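Local coordinates for protein putative HTH-type transcriptional regulator ybaQ (Escherichia coli, PDB 2EBY) that probably binds DNA through a helix-turn-helix and regulates transcription, at residues Arg58-Val62 against Phe63-Val67; Gly12-Leu15 against Leu16-Leu20; Met86-Gln89 against Glu90-Arg94. One frame throughout, in Å; residues are numbered along the deposited sequence.

Contact 1: residues Arg58-Val62 against Phe63-Val67; sequences RLAKV and FDTTV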
# COMPACT_ATOMS: atom_id res chain seq x y z
N ARG A 58 2.99 13.92 5.68
CA ARG A 58 3.64 15.22 5.49
C ARG A 58 2.85 16.10 4.52
O ARG A 58 2.64 17.28 4.77
CB ARG A 58 5.07 15.03 4.97
CG ARG A 58 6.04 14.39 5.95
CD ARG A 58 7.33 14.05 5.23
NE ARG A 58 8.27 13.31 6.07
CZ ARG A 58 9.02 13.87 7.01
NH1 ARG A 58 8.94 15.17 7.24
NH2 ARG A 58 9.85 13.12 7.72
N LEU A 59 2.41 15.50 3.42
CA LEU A 59 1.63 16.21 2.43
C LEU A 59 0.29 16.66 3.02
O LEU A 59 -0.15 17.79 2.78
CB LEU A 59 1.41 15.32 1.21
CG LEU A 59 2.67 15.01 0.39
CD1 LEU A 59 2.37 13.92 -0.64
CD2 LEU A 59 3.16 16.29 -0.29
N ALA A 60 -0.34 15.78 3.78
CA ALA A 60 -1.61 16.10 4.42
C ALA A 60 -1.46 17.35 5.26
O ALA A 60 -2.30 18.26 5.22
CB ALA A 60 -2.06 14.95 5.30
N LYS A 61 -0.36 17.41 6.02
CA LYS A 61 -0.08 18.54 6.89
C LYS A 61 0.18 19.84 6.11
O LYS A 61 -0.42 20.87 6.40
CB LYS A 61 1.11 18.20 7.80
CG LYS A 61 1.60 19.34 8.69
CD LYS A 61 0.58 19.73 9.75
CE LYS A 61 1.10 20.87 10.62
NZ LYS A 61 2.31 20.51 11.41
N VAL A 62 1.05 19.77 5.11
CA VAL A 62 1.39 20.94 4.30
C VAL A 62 0.22 21.50 3.49
O VAL A 62 0.06 22.71 3.37
CB VAL A 62 2.57 20.62 3.31
CG1 VAL A 62 2.74 21.75 2.31
CG2 VAL A 62 3.86 20.43 4.10
N PHE A 63 -0.61 20.62 2.93
CA PHE A 63 -1.72 21.11 2.12
C PHE A 63 -3.09 21.05 2.78
O PHE A 63 -4.10 21.31 2.14
CB PHE A 63 -1.74 20.36 0.78
CG PHE A 63 -0.54 20.63 -0.08
CD1 PHE A 63 -0.33 21.89 -0.62
CD2 PHE A 63 0.38 19.62 -0.34
CE1 PHE A 63 0.80 22.14 -1.41
CE2 PHE A 63 1.51 19.87 -1.13
CZ PHE A 63 1.71 21.13 -1.66
N ASP A 64 -3.12 20.70 4.06
CA ASP A 64 -4.37 20.62 4.80
C ASP A 64 -5.40 19.69 4.16
O ASP A 64 -6.51 20.10 3.84
CB ASP A 64 -4.95 22.02 4.97
CG ASP A 64 -6.09 22.07 5.97
OD1 ASP A 64 -6.02 21.38 7.01
OD2 ASP A 64 -7.06 22.81 5.71
N THR A 65 -5.00 18.44 3.96
CA THR A 65 -5.89 17.44 3.38
C THR A 65 -5.87 16.25 4.33
O THR A 65 -5.29 16.33 5.42
CB THR A 65 -5.39 16.92 2.02
OG1 THR A 65 -4.21 16.13 2.21
CG2 THR A 65 -5.07 18.09 1.10
N THR A 66 -6.52 15.17 3.94
CA THR A 66 -6.51 13.95 4.75
C THR A 66 -5.31 13.17 4.26
O THR A 66 -4.74 13.48 3.22
CB THR A 66 -7.76 13.09 4.51
OG1 THR A 66 -7.85 12.77 3.11
CG2 THR A 66 -9.01 13.81 4.95
N VAL A 67 -4.92 12.15 5.01
CA VAL A 67 -3.80 11.32 4.59
C VAL A 67 -4.28 10.45 3.42
O VAL A 67 -3.55 10.23 2.46
CB VAL A 67 -3.32 10.39 5.72
CG1 VAL A 67 -2.17 9.51 5.21
CG2 VAL A 67 -2.89 11.21 6.93
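Phe63 folds back beside Leu59 and Val62 where helix 53-63 of the Cro/C1-type helix-turn-helix domain runs out and the chain turns toward helix 67-83. The tight side is apolar. Val62 CG1 sits squarely over one face of the Phe63 ring, 3.9 Å from its centroid and almost on the ring normal, a CH-pi contact; this branch is the one that lies anti to the Val62 backbone N (chi1 170°), which swings it beside the carbonyl carbon and so over the next residue's ring. Leu59 runs alongside Phe63, pointing the same way, and its CD2 touches CE2 at 4.0 Å. Leu30 and Leu34 of helix 27-34 and Leu15 of helix 11-20 close around this group.

Main-chain bonds tie off the helix end. Phe63 N reaches Leu59 O at 2.9 Å in the usual helical way, whereas Thr65 N turns back to Ala60 O at 3.0 Å, a step of five residues. Between them Asp64 takes a positive phi of 56°, the left-handed conformation that breaks the helix and lets the chain reverse.

The other side is looser and more polar. Asp64 and Lys61 leave the backbone heading away from the contact; the Lys61 amine bonds to backbone oxygens of Leu92 and Ile95 of the second subunit. Thr66, exposed, is the N-cap of the following helix, its OG1 bonding to Phe69 N. The inside of the bend is close-packed again. Ala60 CB faces it, 3.5 Å from Thr65 O, and touches Val67 CG2. Against the same alanine lies the Thr65 hydroxyl: OG1 passes 3.4 Å from Ala60 CA and donates a 2.9 Å hydrogen bond to Thr66 O, tilted 29° from that carbonyl's plane.

Contact 2: residues Gly12-Leu15 against Leu16-Leu20; sequences GDIL and LYEYL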
# COMPACT_ATOMS: atom_id res chain seq x y z
N GLY A 12 1.96 12.28 -7.95
CA GLY A 12 2.92 13.26 -8.42
C GLY A 12 2.29 14.27 -9.36
O GLY A 12 2.56 15.47 -9.26
N ASP A 13 1.44 13.80 -10.26
CA ASP A 13 0.77 14.70 -11.20
C ASP A 13 -0.19 15.63 -10.46
O ASP A 13 -0.27 16.82 -10.76
CB ASP A 13 0.00 13.91 -12.27
CG ASP A 13 0.92 13.18 -13.23
OD1 ASP A 13 2.09 13.60 -13.40
OD2 ASP A 13 0.48 12.18 -13.84
N ILE A 14 -0.92 15.08 -9.50
CA ILE A 14 -1.85 15.88 -8.72
C ILE A 14 -1.07 16.97 -8.00
O ILE A 14 -1.49 18.13 -7.95
CB ILE A 14 -2.61 15.04 -7.68
CG1 ILE A 14 -3.48 13.99 -8.38
CG2 ILE A 14 -3.46 15.93 -6.80
CD1 ILE A 14 -4.57 14.57 -9.28
N LEU A 15 0.07 16.59 -7.44
CA LEU A 15 0.91 17.52 -6.70
C LEU A 15 1.44 18.63 -7.61
O LEU A 15 1.34 19.81 -7.30
CB LEU A 15 2.08 16.77 -6.06
CG LEU A 15 3.10 17.60 -5.29
CD1 LEU A 15 2.42 18.31 -4.14
CD2 LEU A 15 4.23 16.69 -4.78
N LEU A 16 1.99 18.24 -8.76
CA LEU A 16 2.54 19.19 -9.71
C LEU A 16 1.51 20.05 -10.43
O LEU A 16 1.57 21.28 -10.38
CB LEU A 16 3.39 18.45 -10.75
CG LEU A 16 4.16 19.30 -11.77
CD1 LEU A 16 5.16 20.19 -11.05
CD2 LEU A 16 4.89 18.39 -12.76
N TYR A 17 0.54 19.41 -11.09
CA TYR A 17 -0.47 20.15 -11.85
C TYR A 17 -1.63 20.77 -11.07
O TYR A 17 -2.30 21.65 -11.59
CB TYR A 17 -1.02 19.27 -12.98
CG TYR A 17 0.05 18.80 -13.95
CD1 TYR A 17 0.95 19.71 -14.51
CD2 TYR A 17 0.18 17.46 -14.29
CE1 TYR A 17 1.95 19.29 -15.38
CE2 TYR A 17 1.18 17.03 -15.16
CZ TYR A 17 2.07 17.95 -15.70
OH TYR A 17 3.07 17.54 -16.55
N GLU A 18 -1.86 20.33 -9.84
CA GLU A 18 -2.96 20.89 -9.06
C GLU A 18 -2.57 21.64 -7.78
O GLU A 18 -3.43 22.22 -7.12
CB GLU A 18 -3.97 19.80 -8.70
CG GLU A 18 -4.93 19.46 -9.84
CD GLU A 18 -6.04 18.54 -9.40
OE1 GLU A 18 -6.66 18.79 -8.34
OE2 GLU A 18 -6.32 17.56 -10.12
N TYR A 19 -1.29 21.62 -7.43
CA TYR A 19 -0.86 22.33 -6.23
C TYR A 19 0.35 23.22 -6.47
O TYR A 19 0.31 24.42 -6.18
CB TYR A 19 -0.56 21.35 -5.09
CG TYR A 19 -1.79 20.84 -4.36
CD1 TYR A 19 -2.36 19.61 -4.68
CD2 TYR A 19 -2.40 21.61 -3.36
CE1 TYR A 19 -3.51 19.16 -4.03
CE2 TYR A 19 -3.55 21.17 -2.71
CZ TYR A 19 -4.10 19.94 -3.05
OH TYR A 19 -5.25 19.52 -2.43
N LEU A 20 1.43 22.65 -7.00
CA LEU A 20 2.65 23.42 -7.23
C LEU A 20 2.53 24.51 -8.28
O LEU A 20 2.97 25.64 -8.06
CB LEU A 20 3.80 22.47 -7.59
CG LEU A 20 4.20 21.43 -6.55
CD1 LEU A 20 5.50 20.78 -7.00
CD2 LEU A 20 4.38 22.07 -5.17
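Leu15 O is gripped by two backbone N-H groups at the end of helix 11-20. Leu20 N holds it at 2.9 Å, nearly straight at hydrogen and arriving almost head-on to the carbonyl, while Tyr19 N makes only a weak, bent bond at 3.2 Å. The main donor to this oxygen is thus the i+5 amide rather than the i+4 one, which makes the wider pi-type turn across 16-20. One residue earlier Glu18 N still bonds to Ile14 O, but from 40° above the carbonyl plane.

The side chains divide by face. Leu15, with CG anti to its backbone N (chi1 177°), meets Leu20 at an angle, the two CG atoms 4.2 Å apart. Both are buried against Leu30 of helix 27-34 and Ile45 of helix 38-45. Tyr19 brings its ring edge, not a face, to the backbone of the preceding turn: CD1 lies 3.7 Å from Ile14 O, near the ring plane. Beyond that edge CE1 touches Ile14 CG2, and the ring also meets that of Phe63.

On the more exposed side Asp13 and Tyr17 run side by side. Asp13 OD1 lies 4.0 Å from Tyr17 CE2, with carboxylate and ring turned 32° against each other; Leu16 CD2 lies above one face of the ring, offset toward its rim. Next along, Glu18 stretches out beside Ile14, whose CD1 comes to 3.6 Å from OE2, an apolar methyl against a carboxylate oxygen. Ile14 also packs on Phe69 and Leu73 of helix 67-83. Helix 11-20 thus packs its leucines on helices 27-34 and 38-45, the predicted helix-turn-helix pair of the all-helical Cro/C1-type fold.

Contact 3: residues Met86-Gln89 against Glu90-Arg94; sequences MRTQ and EELGR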
# COMPACT_ATOMS: atom_id res chain seq x y z
N MET A 86 1.00 -8.34 -17.75
CA MET A 86 0.51 -9.58 -18.33
C MET A 86 0.98 -10.86 -17.65
O MET A 86 0.23 -11.83 -17.58
CB MET A 86 0.85 -9.62 -19.82
CG MET A 86 0.05 -8.64 -20.65
SD MET A 86 -1.73 -8.78 -20.36
CE MET A 86 -2.17 -7.09 -20.05
N ARG A 87 2.20 -10.87 -17.15
CA ARG A 87 2.69 -12.06 -16.48
C ARG A 87 1.81 -12.33 -15.26
O ARG A 87 1.41 -13.47 -15.00
CB ARG A 87 4.14 -11.85 -16.02
CG ARG A 87 4.72 -13.01 -15.21
CD ARG A 87 5.99 -12.56 -14.53
NE ARG A 87 5.76 -11.30 -13.83
CZ ARG A 87 6.71 -10.41 -13.55
NH1 ARG A 87 7.97 -10.65 -13.90
NH2 ARG A 87 6.40 -9.28 -12.93
N THR A 88 1.49 -11.27 -14.52
CA THR A 88 0.66 -11.40 -13.33
C THR A 88 -0.77 -11.83 -13.66
O THR A 88 -1.35 -12.67 -12.98
CB THR A 88 0.61 -10.07 -12.54
OG1 THR A 88 1.94 -9.60 -12.31
CG2 THR A 88 -0.08 -10.28 -11.20
N GLN A 89 -1.33 -11.25 -14.72
CA GLN A 89 -2.69 -11.57 -15.12
C GLN A 89 -2.89 -13.03 -15.54
O GLN A 89 -3.85 -13.68 -15.11
CB GLN A 89 -3.13 -10.63 -16.25
CG GLN A 89 -3.32 -9.19 -15.81
CD GLN A 89 -4.31 -9.05 -14.67
OE1 GLN A 89 -5.45 -9.51 -14.77
NE2 GLN A 89 -3.87 -8.43 -13.58
N GLU A 90 -2.00 -13.55 -16.37
CA GLU A 90 -2.11 -14.94 -16.79
C GLU A 90 -1.99 -15.83 -15.58
O GLU A 90 -2.71 -16.80 -15.42
CB GLU A 90 -1.02 -15.27 -17.82
CG GLU A 90 -1.33 -14.77 -19.21
CD GLU A 90 -2.70 -15.22 -19.67
OE1 GLU A 90 -2.98 -16.44 -19.59
OE2 GLU A 90 -3.51 -14.36 -20.10
N GLU A 91 -1.06 -15.44 -14.71
CA GLU A 91 -0.77 -16.13 -13.47
C GLU A 91 -2.01 -16.17 -12.57
O GLU A 91 -2.41 -17.21 -12.06
CB GLU A 91 0.39 -15.39 -12.79
CG GLU A 91 1.07 -16.10 -11.68
CD GLU A 91 2.36 -15.43 -11.37
OE1 GLU A 91 3.31 -15.56 -12.17
OE2 GLU A 91 2.41 -14.74 -10.33
N LEU A 92 -2.65 -15.01 -12.42
CA LEU A 92 -3.86 -14.90 -11.62
C LEU A 92 -4.96 -15.77 -12.22
O LEU A 92 -5.80 -16.31 -11.51
CB LEU A 92 -4.34 -13.45 -11.56
CG LEU A 92 -3.56 -12.44 -10.71
CD1 LEU A 92 -4.06 -11.03 -11.03
CD2 LEU A 92 -3.75 -12.77 -9.23
N GLY A 93 -4.93 -15.89 -13.54
CA GLY A 93 -5.92 -16.69 -14.24
C GLY A 93 -5.72 -18.18 -14.02
O GLY A 93 -6.68 -18.95 -14.12
N ARG A 94 -4.50 -18.59 -13.70
CA ARG A 94 -4.20 -20.00 -13.47
C ARG A 94 -4.32 -20.43 -12.00
O ARG A 94 -4.27 -21.62 -11.71
CB ARG A 94 -2.79 -20.33 -13.99
CG ARG A 94 -2.62 -20.15 -15.50
CD ARG A 94 -3.56 -21.08 -16.27
NE ARG A 94 -3.88 -20.60 -17.61
CZ ARG A 94 -3.16 -20.86 -18.70
NH1 ARG A 94 -2.06 -21.61 -18.63
NH2 ARG A 94 -3.54 -20.38 -19.88
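Leu92 leans back over the preceding turn of helix 86-94 and touches Thr88 and Gln89. Its CB starts 3.4 Å from Thr88 O and slightly farther from Gln89 O. At CG the side chain is closer still to the backbone, 3.2 Å from Thr88 O, because CG stands anti to the carbonyl carbon (chi1 -73°) and is tipped toward the earlier turn. CG also faces the Thr88 methyl: CG2 is 4.1 Å away, and the two side chains run alongside each other in the same direction. At the tip, CD1 keeps touch with the same methyl and also comes 3.6 Å from Gln89 NE2.

The Gln89 chain, bent at chi2 (-56°), slants across Leu92. Its NE2 has a hydrogen bond to Val82 O, so the amide that brushes the leucine is fixed from the end of the preceding helix 67-83. The segments form an ordinary alpha helix well away from residues 12-20 and 58-67 of the helix-turn-helix fold in its own chain, and it is the second subunit that packs on it: Leu92 meets Phe57 of that chain, and Thr88 meets its Glu54. Under the side chains the i to i+4 ladder is regular, the Leu92 N to Thr88 O bond being the shortest rung at 2.7 Å.

On another side of the helix Glu91 runs out extended, after its CB passes 3.1 Å from Arg87 O. Its OE2 makes a salt bridge with Arg58 of the second subunit. Glu90 is exposed; its OE1 lies 4.0 Å from Arg94 NH2, a long charge pairing in which no N-H points at the oxygen.

How the contacts relate
Contacts 1 and 2 belong to one compact helical domain. Their centres are 13 Å apart and they touch directly: Phe63 CD1 reaches Tyr19 CD2 at 3.5 Å, and Phe63 CE2 reaches Leu15 CD1 at 3.5 Å, so the end of helix 53-63 rests on helix 11-20. The predicted DNA-binding helix-turn-helix, residues 27-46, packs against both. Contact 3 lies across the chain's centre, with nearest atoms about 25 Å from contact 1 and about 20 Å from contact 2. It meets contact 1 across the subunit interface instead: Lys61 packs on Gly93 of the second subunit, and next to it Val62 packs on Ile95 of that chain.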